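Local structure of iron aquisition yersiniabactin synthesis enzyme, YbtT (Escherichia coli, 6BA9) at residues A190-G195 / S214-P219; T99-E104 / P184-P189; A9-T14 / L38-L43; P121-E126 / W203-A208. The protein is a low-specificity type II thioesterase that maintains production of the metallophore yersiniabactin, probably by hydrolysing acyl thioesters on the biosynthetic assembly line. The protein carries 1 engineered substitution. All blocks are in the same frame, centred on the assembly; numbering follows the deposited sequence.

Interaction 1: A190-G195 / S214-P219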
loop_
_atom_site.group_PDB
_atom_site.type_symbol
_atom_site.label_atom_id
_atom_site.label_comp_id
_atom_site.label_asym_id
_atom_site.label_seq_id
_atom_site.Cartn_x
_atom_site.Cartn_y
_atom_site.Cartn_z
ATOM N N ALA A 190 5.173 9.101 -10.787
ATOM C CA ALA A 190 4.158 8.697 -9.831
ATOM C C ALA A 190 2.769 8.797 -10.436
ATOM O O ALA A 190 2.461 9.713 -11.212
ATOM C CB ALA A 190 4.218 9.539 -8.573
ATOM N N LEU A 191 1.917 7.851 -10.031
ATOM C CA LEU A 191 0.514 7.820 -10.387
ATOM C C LEU A 191 -0.308 7.822 -9.112
ATOM O O LEU A 191 -0.028 7.043 -8.189
ATOM C CB LEU A 191 0.208 6.553 -11.172
ATOM C CG LEU A 191 -1.253 6.236 -11.471
ATOM C CD1 LEU A 191 -1.887 7.324 -12.368
ATOM C CD2 LEU A 191 -1.368 4.865 -12.125
ATOM N N LEU A 192 -1.310 8.690 -9.054
ATOM C CA LEU A 192 -2.237 8.782 -7.943
ATOM C C LEU A 192 -3.564 8.177 -8.370
ATOM O O LEU A 192 -4.100 8.537 -9.429
ATOM C CB LEU A 192 -2.465 10.246 -7.564
ATOM C CG LEU A 192 -1.239 11.087 -7.197
ATOM C CD1 LEU A 192 -1.638 12.512 -6.841
ATOM C CD2 LEU A 192 -0.457 10.476 -6.064
ATOM N N LEU A 193 -4.077 7.251 -7.560
ATOM C CA LEU A 193 -5.364 6.615 -7.782
ATOM C C LEU A 193 -6.273 6.896 -6.599
ATOM O O LEU A 193 -5.831 6.916 -5.440
ATOM C CB LEU A 193 -5.196 5.099 -7.948
ATOM C CG LEU A 193 -4.359 4.613 -9.124
ATOM C CD1 LEU A 193 -4.290 3.103 -9.101
ATOM C CD2 LEU A 193 -4.947 5.096 -10.438
ATOM N N CYS A 194 -7.551 7.101 -6.891
ATOM C CA CYS A 194 -8.573 7.197 -5.856
ATOM C C CYS A 194 -9.838 6.511 -6.354
ATOM O O CYS A 194 -9.978 6.199 -7.544
ATOM C CB CYS A 194 -8.815 8.643 -5.419
ATOM S SG CYS A 194 -9.652 9.660 -6.669
ATOM N N GLY A 195 -10.750 6.272 -5.421
ATOM C CA GLY A 195 -12.000 5.592 -5.716
ATOM C C GLY A 195 -13.183 6.543 -5.759
ATOM O O GLY A 195 -13.326 7.411 -4.904
ATOM N N SER A 214 7.408 15.337 -7.670
ATOM C CA SER A 214 7.759 16.245 -8.771
ATOM C C SER A 214 7.196 15.834 -10.123
ATOM O O SER A 214 7.020 16.697 -11.005
ATOM C CB SER A 214 9.276 16.347 -8.874
ATOM O OG SER A 214 9.767 16.918 -7.684
ATOM N N HIS A 215 6.923 14.553 -10.344
ATOM C CA HIS A 215 6.532 14.026 -11.651
ATOM C C HIS A 215 5.340 13.116 -11.405
ATOM O O HIS A 215 5.508 11.924 -11.109
ATOM C CB HIS A 215 7.685 13.298 -12.327
ATOM C CG HIS A 215 8.868 14.182 -12.557
ATOM N ND1 HIS A 215 10.081 13.981 -11.933
ATOM C CD2 HIS A 215 9.004 15.301 -13.302
ATOM C CE1 HIS A 215 10.920 14.938 -12.296
ATOM N NE2 HIS A 215 10.292 15.749 -13.124
ATOM N N VAL A 216 4.134 13.667 -11.494
ATOM C CA VAL A 216 2.956 12.980 -10.980
ATOM C C VAL A 216 1.780 13.185 -11.918
ATOM O O VAL A 216 1.589 14.269 -12.480
ATOM C CB VAL A 216 2.650 13.442 -9.547
ATOM C CG1 VAL A 216 2.383 14.929 -9.498
ATOM C CG2 VAL A 216 1.491 12.651 -8.951
ATOM N N THR A 217 1.001 12.132 -12.089
ATOM C CA THR A 217 -0.226 12.130 -12.864
ATOM C C THR A 217 -1.356 11.706 -11.948
ATOM O O THR A 217 -1.200 10.762 -11.163
ATOM C CB THR A 217 -0.137 11.111 -13.997
ATOM O OG1 THR A 217 0.962 11.431 -14.864
ATOM C CG2 THR A 217 -1.441 11.098 -14.812
ATOM N N GLY A 218 -2.502 12.365 -12.075
ATOM C CA GLY A 218 -3.685 12.024 -11.313
ATOM C C GLY A 218 -4.106 13.101 -10.335
ATOM O O GLY A 218 -3.563 14.215 -10.341
ATOM N N PRO A 219 -5.082 12.804 -9.458
ATOM C CA PRO A 219 -5.701 11.480 -9.290
ATOM C C PRO A 219 -6.486 10.993 -10.496
ATOM O O PRO A 219 -7.172 11.770 -11.183
ATOM C CB PRO A 219 -6.644 11.674 -8.089
ATOM C CG PRO A 219 -6.091 12.888 -7.347
ATOM C CD PRO A 219 -5.527 13.756 -8.428
HETATM O O HOH W 1 3.473 10.028 -13.922
#

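Interaction 2: T99-E104 / P184-P189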
loop_
_atom_site.group_PDB
_atom_site.type_symbol
_atom_site.label_atom_id
_atom_site.label_comp_id
_atom_site.label_asym_id
_atom_site.label_seq_id
_atom_site.Cartn_x
_atom_site.Cartn_y
_atom_site.Cartn_z
ATOM N N THR A 99 9.481 3.789 1.048
ATOM C CA THR A 99 10.407 2.858 0.412
ATOM C C THR A 99 11.011 3.471 -0.840
ATOM O O THR A 99 12.229 3.386 -1.066
ATOM C CB THR A 99 9.674 1.556 0.076
ATOM O OG1 THR A 99 9.157 0.965 1.276
ATOM C CG2 THR A 99 10.609 0.541 -0.579
ATOM N N CYS A 100 10.173 4.105 -1.652
ATOM C CA CYS A 100 10.641 4.746 -2.867
ATOM C C CYS A 100 11.623 5.853 -2.539
ATOM O O CYS A 100 12.632 6.016 -3.241
ATOM C CB CYS A 100 9.441 5.286 -3.650
ATOM S SG CYS A 100 9.820 5.744 -5.369
ATOM N N ARG A 101 11.369 6.594 -1.464
ATOM C CA ARG A 101 12.286 7.644 -1.013
ATOM C C ARG A 101 13.671 7.066 -0.759
ATOM O O ARG A 101 14.679 7.596 -1.246
ATOM C CB ARG A 101 11.718 8.304 0.237
ATOM C CG ARG A 101 12.537 9.417 0.869
ATOM C CD ARG A 101 11.641 10.364 1.733
ATOM N NE ARG A 101 12.424 10.954 2.813
ATOM C CZ ARG A 101 12.102 10.946 4.107
ATOM N NH1 ARG A 101 10.972 10.397 4.535
ATOM N NH2 ARG A 101 12.923 11.515 4.988
ATOM N N LEU A 102 13.742 5.955 -0.024
ATOM C CA LEU A 102 15.040 5.353 0.279
ATOM C C LEU A 102 15.729 4.850 -0.985
ATOM O O LEU A 102 16.934 5.056 -1.163
ATOM C CB LEU A 102 14.863 4.207 1.278
ATOM C CG LEU A 102 14.370 4.617 2.670
ATOM C CD1 LEU A 102 14.043 3.424 3.513
ATOM C CD2 LEU A 102 15.402 5.502 3.405
ATOM N N LEU A 103 15.001 4.183 -1.879
ATOM C CA LEU A 103 15.613 3.624 -3.078
ATOM C C LEU A 103 16.103 4.718 -4.015
ATOM O O LEU A 103 17.191 4.606 -4.606
ATOM C CB LEU A 103 14.639 2.707 -3.801
ATOM C CG LEU A 103 14.303 1.449 -3.019
ATOM C CD1 LEU A 103 13.296 0.666 -3.821
ATOM C CD2 LEU A 103 15.527 0.600 -2.726
ATOM N N GLU A 104 15.312 5.779 -4.166
ATOM C CA GLU A 104 15.719 6.909 -5.002
ATOM C C GLU A 104 16.978 7.559 -4.447
ATOM O O GLU A 104 17.919 7.846 -5.206
ATOM C CB GLU A 104 14.559 7.916 -5.090
ATOM C CG GLU A 104 14.766 9.052 -6.046
ATOM C CD GLU A 104 13.509 9.902 -6.154
ATOM O OE1 GLU A 104 12.406 9.327 -6.306
ATOM O OE2 GLU A 104 13.646 11.124 -6.040
ATOM N N PRO A 184 13.002 16.719 0.394
ATOM C CA PRO A 184 12.846 17.000 -1.028
ATOM C C PRO A 184 11.721 16.189 -1.625
ATOM O O PRO A 184 11.422 15.069 -1.165
ATOM C CB PRO A 184 14.202 16.579 -1.620
ATOM C CG PRO A 184 15.151 16.672 -0.474
ATOM C CD PRO A 184 14.361 16.245 0.711
ATOM N N PRO A 185 11.072 16.685 -2.670
ATOM C CA PRO A 185 10.066 15.891 -3.363
ATOM C C PRO A 185 10.721 14.714 -4.061
ATOM O O PRO A 185 11.909 14.731 -4.399
ATOM C CB PRO A 185 9.476 16.874 -4.378
ATOM C CG PRO A 185 10.590 17.819 -4.652
ATOM C CD PRO A 185 11.331 17.971 -3.355
ATOM N N LEU A 186 9.939 13.674 -4.261
ATOM C CA LEU A 186 10.428 12.506 -4.967
ATOM C C LEU A 186 10.349 12.738 -6.458
ATOM O O LEU A 186 9.394 13.348 -6.951
ATOM C CB LEU A 186 9.580 11.290 -4.600
ATOM C CG LEU A 186 9.722 10.768 -3.174
ATOM C CD1 LEU A 186 9.125 9.359 -3.090
ATOM C CD2 LEU A 186 11.175 10.739 -2.731
ATOM N N ARG A 187 11.367 12.277 -7.177
ATOM C CA ARG A 187 11.432 12.423 -8.621
ATOM C C ARG A 187 10.985 11.189 -9.380
ATOM O O ARG A 187 10.781 11.270 -10.598
ATOM C CB ARG A 187 12.839 12.825 -9.045
ATOM C CG ARG A 187 13.135 14.280 -8.714
ATOM C CD ARG A 187 13.845 14.429 -7.389
ATOM N NE ARG A 187 13.957 15.835 -6.977
ATOM C CZ ARG A 187 14.837 16.279 -6.083
ATOM N NH1 ARG A 187 15.705 15.441 -5.525
ATOM N NH2 ARG A 187 14.862 17.566 -5.757
ATOM N N THR A 188 10.807 10.061 -8.709
ATOM C CA THR A 188 10.294 8.882 -9.391
ATOM C C THR A 188 8.923 9.201 -9.994
ATOM O O THR A 188 8.054 9.740 -9.296
ATOM C CB THR A 188 10.153 7.740 -8.379
ATOM O OG1 THR A 188 11.449 7.333 -7.894
ATOM C CG2 THR A 188 9.459 6.521 -8.994
ATOM N N PRO A 189 8.667 8.838 -11.250
ATOM C CA PRO A 189 7.343 9.097 -11.830
ATOM C C PRO A 189 6.262 8.381 -11.039
ATOM O O PRO A 189 6.408 7.209 -10.674
ATOM C CB PRO A 189 7.464 8.525 -13.242
ATOM C CG PRO A 189 8.913 8.631 -13.545
ATOM C CD PRO A 189 9.600 8.298 -12.248
HETATM O O HOH W 2 14.019 12.973 -3.631
#

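Interaction 3: A9-T14 / L38-L43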
loop_
_atom_site.group_PDB
_atom_site.type_symbol
_atom_site.label_atom_id
_atom_site.label_comp_id
_atom_site.label_asym_id
_atom_site.label_seq_id
_atom_site.Cartn_x
_atom_site.Cartn_y
_atom_site.Cartn_z
ATOM N N ALA A 9 6.500 -13.169 -14.051
ATOM C CA ALA A 9 6.506 -12.422 -15.293
ATOM C C ALA A 9 6.114 -13.351 -16.435
ATOM O O ALA A 9 6.389 -14.555 -16.405
ATOM C CB ALA A 9 7.895 -11.845 -15.559
ATOM N N ARG A 10 5.455 -12.793 -17.443
ATOM C CA ARG A 10 5.144 -13.581 -18.628
ATOM C C ARG A 10 5.357 -12.752 -19.884
ATOM O O ARG A 10 5.554 -11.531 -19.848
ATOM C CB ARG A 10 3.723 -14.155 -18.594
ATOM C CG ARG A 10 2.638 -13.127 -18.752
ATOM C CD ARG A 10 1.268 -13.783 -18.757
ATOM N NE ARG A 10 0.190 -12.837 -18.978
ATOM C CZ ARG A 10 -1.096 -13.130 -18.809
ATOM N NH1 ARG A 10 -1.453 -14.341 -18.407
ATOM N NH2 ARG A 10 -2.025 -12.217 -19.030
ATOM N N ASN A 11 5.310 -13.455 -21.015
ATOM C CA ASN A 11 5.394 -12.844 -22.333
ATOM C C ASN A 11 6.690 -12.060 -22.538
ATOM O O ASN A 11 6.710 -11.091 -23.287
ATOM C CB ASN A 11 4.174 -11.984 -22.647
ATOM C CG ASN A 11 2.903 -12.789 -22.710
ATOM O OD1 ASN A 11 2.937 -13.993 -22.952
ATOM N ND2 ASN A 11 1.774 -12.134 -22.484
ATOM N N GLY A 12 7.767 -12.489 -21.879
ATOM C CA GLY A 12 9.049 -11.817 -21.967
ATOM C C GLY A 12 9.160 -10.518 -21.188
ATOM O O GLY A 12 10.211 -9.868 -21.254
ATOM N N ASN A 13 8.125 -10.123 -20.453
ATOM C CA ASN A 13 8.168 -8.874 -19.707
ATOM C C ASN A 13 9.201 -8.980 -18.597
ATOM O O ASN A 13 9.400 -10.046 -18.011
ATOM C CB ASN A 13 6.795 -8.586 -19.106
ATOM C CG ASN A 13 6.641 -7.162 -18.706
ATOM O OD1 ASN A 13 7.016 -6.775 -17.600
ATOM N ND2 ASN A 13 6.064 -6.360 -19.598
ATOM N N THR A 14 9.846 -7.850 -18.289
ATOM C CA THR A 14 10.903 -7.820 -17.283
ATOM C C THR A 14 10.543 -6.991 -16.055
ATOM O O THR A 14 11.312 -6.983 -15.087
ATOM C CB THR A 14 12.220 -7.305 -17.889
ATOM O OG1 THR A 14 12.070 -5.948 -18.318
ATOM C CG2 THR A 14 12.622 -8.169 -19.077
ATOM N N LEU A 38 -3.399 -10.236 -14.599
ATOM C CA LEU A 38 -4.016 -9.139 -15.331
ATOM C C LEU A 38 -3.020 -8.226 -16.042
ATOM O O LEU A 38 -3.437 -7.277 -16.725
ATOM C CB LEU A 38 -4.896 -8.318 -14.393
ATOM C CG LEU A 38 -6.038 -9.128 -13.780
ATOM C CD1 LEU A 38 -6.801 -8.359 -12.719
ATOM C CD2 LEU A 38 -7.017 -9.562 -14.872
ATOM N N ALA A 39 -1.728 -8.488 -15.907
ATOM C CA ALA A 39 -0.688 -7.760 -16.619
ATOM C C ALA A 39 0.524 -8.669 -16.650
ATOM O O ALA A 39 0.616 -9.619 -15.874
ATOM C CB ALA A 39 -0.334 -6.428 -15.945
ATOM N N ASP A 40 1.461 -8.378 -17.558
ATOM C CA ASP A 40 2.559 -9.311 -17.815
ATOM C C ASP A 40 3.742 -9.193 -16.843
ATOM O O ASP A 40 4.641 -10.049 -16.875
ATOM C CB ASP A 40 3.048 -9.128 -19.250
ATOM C CG ASP A 40 2.027 -9.602 -20.284
ATOM O OD1 ASP A 40 1.020 -10.245 -19.923
ATOM O OD2 ASP A 40 2.254 -9.305 -21.468
ATOM N N CYS A 41 3.773 -8.168 -15.995
ATOM C CA CYS A 41 4.854 -8.023 -15.037
ATOM C C CYS A 41 4.769 -9.118 -13.987
ATOM O O CYS A 41 3.697 -9.656 -13.712
ATOM C CB CYS A 41 4.724 -6.670 -14.327
ATOM S SG CYS A 41 3.107 -6.347 -13.568
ATOM N N ALA A 42 5.914 -9.428 -13.381
ATOM C CA ALA A 42 5.906 -10.124 -12.107
ATOM C C ALA A 42 5.201 -9.242 -11.088
ATOM O O ALA A 42 5.225 -8.012 -11.186
ATOM C CB ALA A 42 7.333 -10.422 -11.648
ATOM N N LEU A 43 4.512 -9.884 -10.147
ATOM C CA LEU A 43 3.775 -9.205 -9.091
ATOM C C LEU A 43 4.077 -9.884 -7.767
ATOM O O LEU A 43 3.918 -11.105 -7.636
ATOM C CB LEU A 43 2.271 -9.272 -9.321
ATOM C CG LEU A 43 1.365 -8.717 -8.216
ATOM C CD1 LEU A 43 1.565 -7.214 -7.995
ATOM C CD2 LEU A 43 -0.100 -8.978 -8.552
HETATM O O HOH W 3 -1.475 -10.004 -20.688
HETATM O O HOH W 4 4.675 -8.187 -22.210
#

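Interaction 4: P121-E126 / W203-A208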
loop_
_atom_site.group_PDB
_atom_site.type_symbol
_atom_site.label_atom_id
_atom_site.label_comp_id
_atom_site.label_asym_id
_atom_site.label_seq_id
_atom_site.Cartn_x
_atom_site.Cartn_y
_atom_site.Cartn_z
ATOM N N PRO A 121 1.001 12.821 3.175
ATOM C CA PRO A 121 1.690 12.730 4.481
ATOM C C PRO A 121 1.622 13.972 5.361
ATOM O O PRO A 121 1.926 13.844 6.553
ATOM C CB PRO A 121 3.138 12.386 4.105
ATOM C CG PRO A 121 3.032 11.748 2.750
ATOM C CD PRO A 121 1.919 12.493 2.070
ATOM N N HIS A 122 1.225 15.137 4.847
ATOM C CA HIS A 122 1.011 16.291 5.714
ATOM C C HIS A 122 -0.421 16.390 6.213
ATOM O O HIS A 122 -0.764 17.366 6.902
ATOM C CB HIS A 122 1.412 17.590 5.001
ATOM C CG HIS A 122 0.593 17.885 3.790
ATOM N ND1 HIS A 122 0.742 17.192 2.607
ATOM C CD2 HIS A 122 -0.372 18.810 3.563
ATOM C CE1 HIS A 122 -0.096 17.672 1.708
ATOM N NE2 HIS A 122 -0.796 18.647 2.269
ATOM N N LEU A 123 -1.261 15.416 5.893
ATOM C CA LEU A 123 -2.647 15.372 6.315
ATOM C C LEU A 123 -2.878 14.203 7.269
ATOM O O LEU A 123 -1.992 13.378 7.508
ATOM C CB LEU A 123 -3.559 15.252 5.095
ATOM C CG LEU A 123 -3.414 16.325 4.010
ATOM C CD1 LEU A 123 -4.318 16.041 2.850
ATOM C CD2 LEU A 123 -3.710 17.714 4.577
ATOM N N HIS A 124 -4.079 14.161 7.835
ATOM C CA HIS A 124 -4.554 13.019 8.605
ATOM C C HIS A 124 -5.782 12.428 7.928
ATOM O O HIS A 124 -6.551 13.133 7.268
ATOM C CB HIS A 124 -4.941 13.437 10.034
ATOM C CG HIS A 124 -3.841 14.106 10.797
ATOM N ND1 HIS A 124 -2.936 13.410 11.566
ATOM C CD2 HIS A 124 -3.527 15.416 10.941
ATOM C CE1 HIS A 124 -2.093 14.261 12.130
ATOM N NE2 HIS A 124 -2.435 15.485 11.772
ATOM N N SER A 125 -5.974 11.123 8.119
ATOM C CA SER A 125 -7.198 10.472 7.672
ATOM C C SER A 125 -8.408 11.087 8.364
ATOM O O SER A 125 -8.356 11.465 9.536
ATOM C CB SER A 125 -7.127 8.978 8.004
ATOM O OG SER A 125 -8.327 8.341 7.628
ATOM N N GLU A 126 -9.524 11.174 7.642
ATOM C CA GLU A 126 -10.719 11.686 8.294
ATOM C C GLU A 126 -11.252 10.712 9.344
ATOM O O GLU A 126 -11.770 11.152 10.372
ATOM C CB GLU A 126 -11.760 12.113 7.258
ATOM C CG GLU A 126 -11.336 13.421 6.563
ATOM C CD GLU A 126 -12.307 13.910 5.501
ATOM O OE1 GLU A 126 -12.059 13.674 4.290
ATOM O OE2 GLU A 126 -13.313 14.553 5.882
ATOM N N TRP A 203 -11.010 12.464 -3.099
ATOM C CA TRP A 203 -10.181 13.004 -4.169
ATOM C C TRP A 203 -9.225 14.064 -3.625
ATOM O O TRP A 203 -8.026 14.056 -3.928
ATOM C CB TRP A 203 -11.083 13.585 -5.267
ATOM C CG TRP A 203 -10.313 14.097 -6.452
ATOM C CD1 TRP A 203 -10.102 13.443 -7.619
ATOM C CD2 TRP A 203 -9.692 15.386 -6.596
ATOM N NE1 TRP A 203 -9.364 14.227 -8.474
ATOM C CE2 TRP A 203 -9.101 15.422 -7.866
ATOM C CE3 TRP A 203 -9.570 16.501 -5.770
ATOM C CZ2 TRP A 203 -8.395 16.538 -8.330
ATOM C CZ3 TRP A 203 -8.868 17.605 -6.243
ATOM C CH2 TRP A 203 -8.296 17.604 -7.493
ATOM N N GLN A 204 -9.744 14.980 -2.803
ATOM C CA GLN A 204 -8.940 16.073 -2.262
ATOM C C GLN A 204 -7.806 15.552 -1.387
ATOM O O GLN A 204 -6.671 16.043 -1.466
ATOM C CB GLN A 204 -9.853 17.013 -1.467
ATOM C CG GLN A 204 -10.914 17.778 -2.304
ATOM C CD GLN A 204 -12.102 16.942 -2.863
ATOM O OE1 GLN A 204 -12.465 15.854 -2.371
ATOM N NE2 GLN A 204 -12.729 17.492 -3.904
ATOM N N GLN A 205 -8.080 14.524 -0.582
ATOM C CA GLN A 205 -7.043 13.955 0.280
ATOM C C GLN A 205 -5.921 13.307 -0.542
ATOM O O GLN A 205 -4.741 13.383 -0.169
ATOM C CB GLN A 205 -7.675 12.945 1.247
ATOM C CG GLN A 205 -8.573 13.546 2.353
ATOM C CD GLN A 205 -7.810 14.105 3.546
ATOM O OE1 GLN A 205 -7.386 15.253 3.518
ATOM N NE2 GLN A 205 -7.671 13.306 4.620
ATOM N N VAL A 206 -6.270 12.660 -1.656
ATOM C CA VAL A 206 -5.274 12.027 -2.513
ATOM C C VAL A 206 -4.536 13.058 -3.356
ATOM O O VAL A 206 -3.310 12.988 -3.517
ATOM C CB VAL A 206 -5.927 10.927 -3.372
ATOM C CG1 VAL A 206 -4.909 10.284 -4.269
ATOM C CG2 VAL A 206 -6.597 9.873 -2.496
ATOM N N ASP A 207 -5.262 14.057 -3.876
ATOM C CA ASP A 207 -4.657 15.081 -4.717
ATOM C C ASP A 207 -3.534 15.819 -3.999
ATOM O O ASP A 207 -2.587 16.294 -4.645
ATOM C CB ASP A 207 -5.744 16.077 -5.140
ATOM C CG ASP A 207 -5.236 17.104 -6.124
ATOM O OD1 ASP A 207 -4.801 16.726 -7.221
ATOM O OD2 ASP A 207 -5.284 18.303 -5.767
ATOM N N ALA A 208 -3.636 15.955 -2.674
ATOM C CA ALA A 208 -2.621 16.632 -1.877
ATOM C C ALA A 208 -1.256 15.965 -1.947
ATOM O O ALA A 208 -0.244 16.576 -1.549
ATOM C CB ALA A 208 -3.110 16.723 -0.443
HETATM O O HOH W 5 -8.947 10.653 4.638
#

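Interaction 1: A190-G195 / S214-P219
Ala190, Leu191 and Leu192 pair with Val216 and Thr217 as parallel strands at one border of the central sheet of an alpha/beta-hydrolase fold. The strands belong to a beta-alpha-beta unit with helix 203-207 between them, and the axes of the two short segments run 5° from parallel. Three backbone hydrogen bonds set the register: Ala190 N to His215 O (2.9 Å), Thr217 N to Ala190 O (3.0 Å) and Leu192 N to Thr217 O (3.0 Å). A water bonded to both Ala190 O and Thr217 OG1 gives that carbonyl a second donor.

On the face carrying Ala190, Leu192 and Val216, the CG2 branch of Val216 reaches Leu192 CG at 3.6 Å. Placing CG1 between the backbone N and the carbonyl carbon (chi1 60°) turns CG2 anti to the backbone N, where it meets the leucine. Further along, Cys194 SG rests on Pro219 CB at 3.9 Å, and helix 203-207 covers both residues through Trp203. Leu191 and Thr217 project from the other face, where both touch His243.

The ladder changes at Gly218 and the cis peptide preceding Pro219. Pro219 CA comes 3.4 Å from Leu192 O in a CA-H...O contact. Because proline has no N-H to donate, the regular bonding pattern cannot continue at this position, and Leu192 makes its next backbone bond with Val220.

Interaction 2: T99-E104 / P184-P189
The carboxylate of Glu104 is held by the backbone N-H groups of Arg187 and Thr188 and by the Thr188 hydroxyl. OE1 takes two donors from the same face of the carboxylate: Thr188 OG1 at 2.7 Å, on the anti side, and Thr188 N at 3.0 Å, which stands well above the plane at 50°. OE2 receives Arg187 N at 2.8 Å on its syn side, in a nearly straight bond (171° at the hydrogen). A water donates both to OE2 and to Pro185 O. The other flat group, the Arg187 guanidinium, has Pro185 O over one face, displaced toward the rim; its NH1 stays 4.8 Å from Glu104 OE2, so the opposite charges are near without their charged atoms touching.

Glu104 reaches the loop because its chain is extended, with CG anti to the backbone N (chi1 -173°). One turn earlier in the helix, Cys100 SG lies 3.4 Å from Thr188 OG1. Leu186 points its two methyl branches at the helix: CD1 packs on Cys100 CB at 4.1 Å and CD2 on Arg101 CA at 3.7 Å. The head group of Arg101 turns to Glu98 in a salt bridge.

Helix 91-105, which follows strand 84-89 in the alpha/beta-hydrolase core, is thereby joined to the loop entering strand 190-195. One carboxylate serves two consecutive backbone N-H groups and a hydroxyl, fixing the loop's course at Arg187 and Thr188; these three donors, with the nearby guanidinium, would probably favour the charged form of Glu104.

Interaction 3: A9-T14 / L38-L43
Arg10 and Asp40 form the salt bridge of this contact, NE to OD1 at 2.9 Å. The bond is nearly straight (174° at the hydrogen), and OD1 lies in the guanidinium plane; seen from the aspartate, however, the donor stands 36° out of the carboxylate plane, and the two planes are 71° apart. A water donates to Asp40 OD1 and accepts from Arg10 NH2, bridging the same pair.

Hydrogen bonds without a charged donor complete the grip on Asp40. Asn11 ND2 reaches OD2 at 3.0 Å, again from above the carboxylate, and a second water donates to OD2. Through its backbone, Asp40 O accepts Arg10 N at 2.9 Å, and Ala9 CA adds a CA-H...O contact to the same Asp40 O at 3.4 Å. Asn11 lies within a type I' beta turn from Arg10 to Asn13, closed by Asn13 N to Arg10 O at 3.0 Å, so successive residues deliver an arginine and an amide to the two carboxylate oxygens.

Packing contacts surround these bonds. Asn13 CB sits 3.8 Å from Asp40 CB, while its OD1 bonds to Ala15 N; Ala9 CB meets Ala42 CB at 4.2 Å.

The turn lies in the loop that connects strand 3-7 to strand 16-20, and Asp40 lies two residues before strand 42-46, which runs between those two in the sheet. Ala42 bonds through its backbone to Ala15 and Leu17, Leu43 to Leu6 and Trp7, while helix 233-243 covers Leu38 and Ala39.

Interaction 4: P121-E126 / W203-A208
Gln205 NE2 donates to two acceptors: the backbone oxygen His124 O at 2.9 Å and a water at the same distance, which in turn accepts from Glu126 N at 3.1 Å. His124 O lies in the plane of the glutamine amide, whereas the donor is tilted 32° from the plane of the histidine carbonyl, with a somewhat bent N-H...O angle of 144°. The glutamine side chain is folded at its second torsion (chi2 -81°), bringing the amide beside the loop. Its oxygen OE1 then comes 3.2 Å from the CD1 methyl of Leu123, a snug approach. Glu126 crosses the glutamine chain at a slant, its OE1 4.0 Å from Gln205 CG, with the carboxylate and amide planes nearly perpendicular.

Helix 203-207 here belongs to the crossover between strands 190-195 and 216-222, while the loop 121-126 leaves strand 112-116 and leads to helix 134-144. In thioesterases of the alpha/beta-hydrolase fold the lid is inserted after the equivalent strand, and the contact probably joins the approach to that lid to the core crossover.

Near Ala208 the contact becomes largely apolar. Leu123 CD1 touches Ala208 CB at 3.6 Å, and the edge of the His122 ring presents CE1 to Ala208 O at 3.4 Å. Leu123 CG also lies over one face of that ring. His122 ND1 has its own partner in Trp212 NE1, a hydrogen bond that helps fix the rotation of the imidazole.

From the N terminus, interaction 3 comes first, closing the excursion through strand 16-20 and helix 31-34 and joining the loop after strand 3-7 to the start of strand 42-46. Interaction 2 opens at helix 91-105 and closes on the loop entering strand 190-195. Interaction 4 opens at the loop after strand 112-116 and closes on helix 203-207; interaction 1 opens at 190-195 and closes at 214-219. Interaction 4 therefore crosses both 2 and 1, and none nests. Interaction 1 touches interaction 2 through probable hydrogen bonds from Ser214 and His215 to the 184-189 loop, and interaction 4 through packing of Pro219 and Leu192 on helix 203-207. Interactions 3 and 4 lie on opposite sides of the chain's centre.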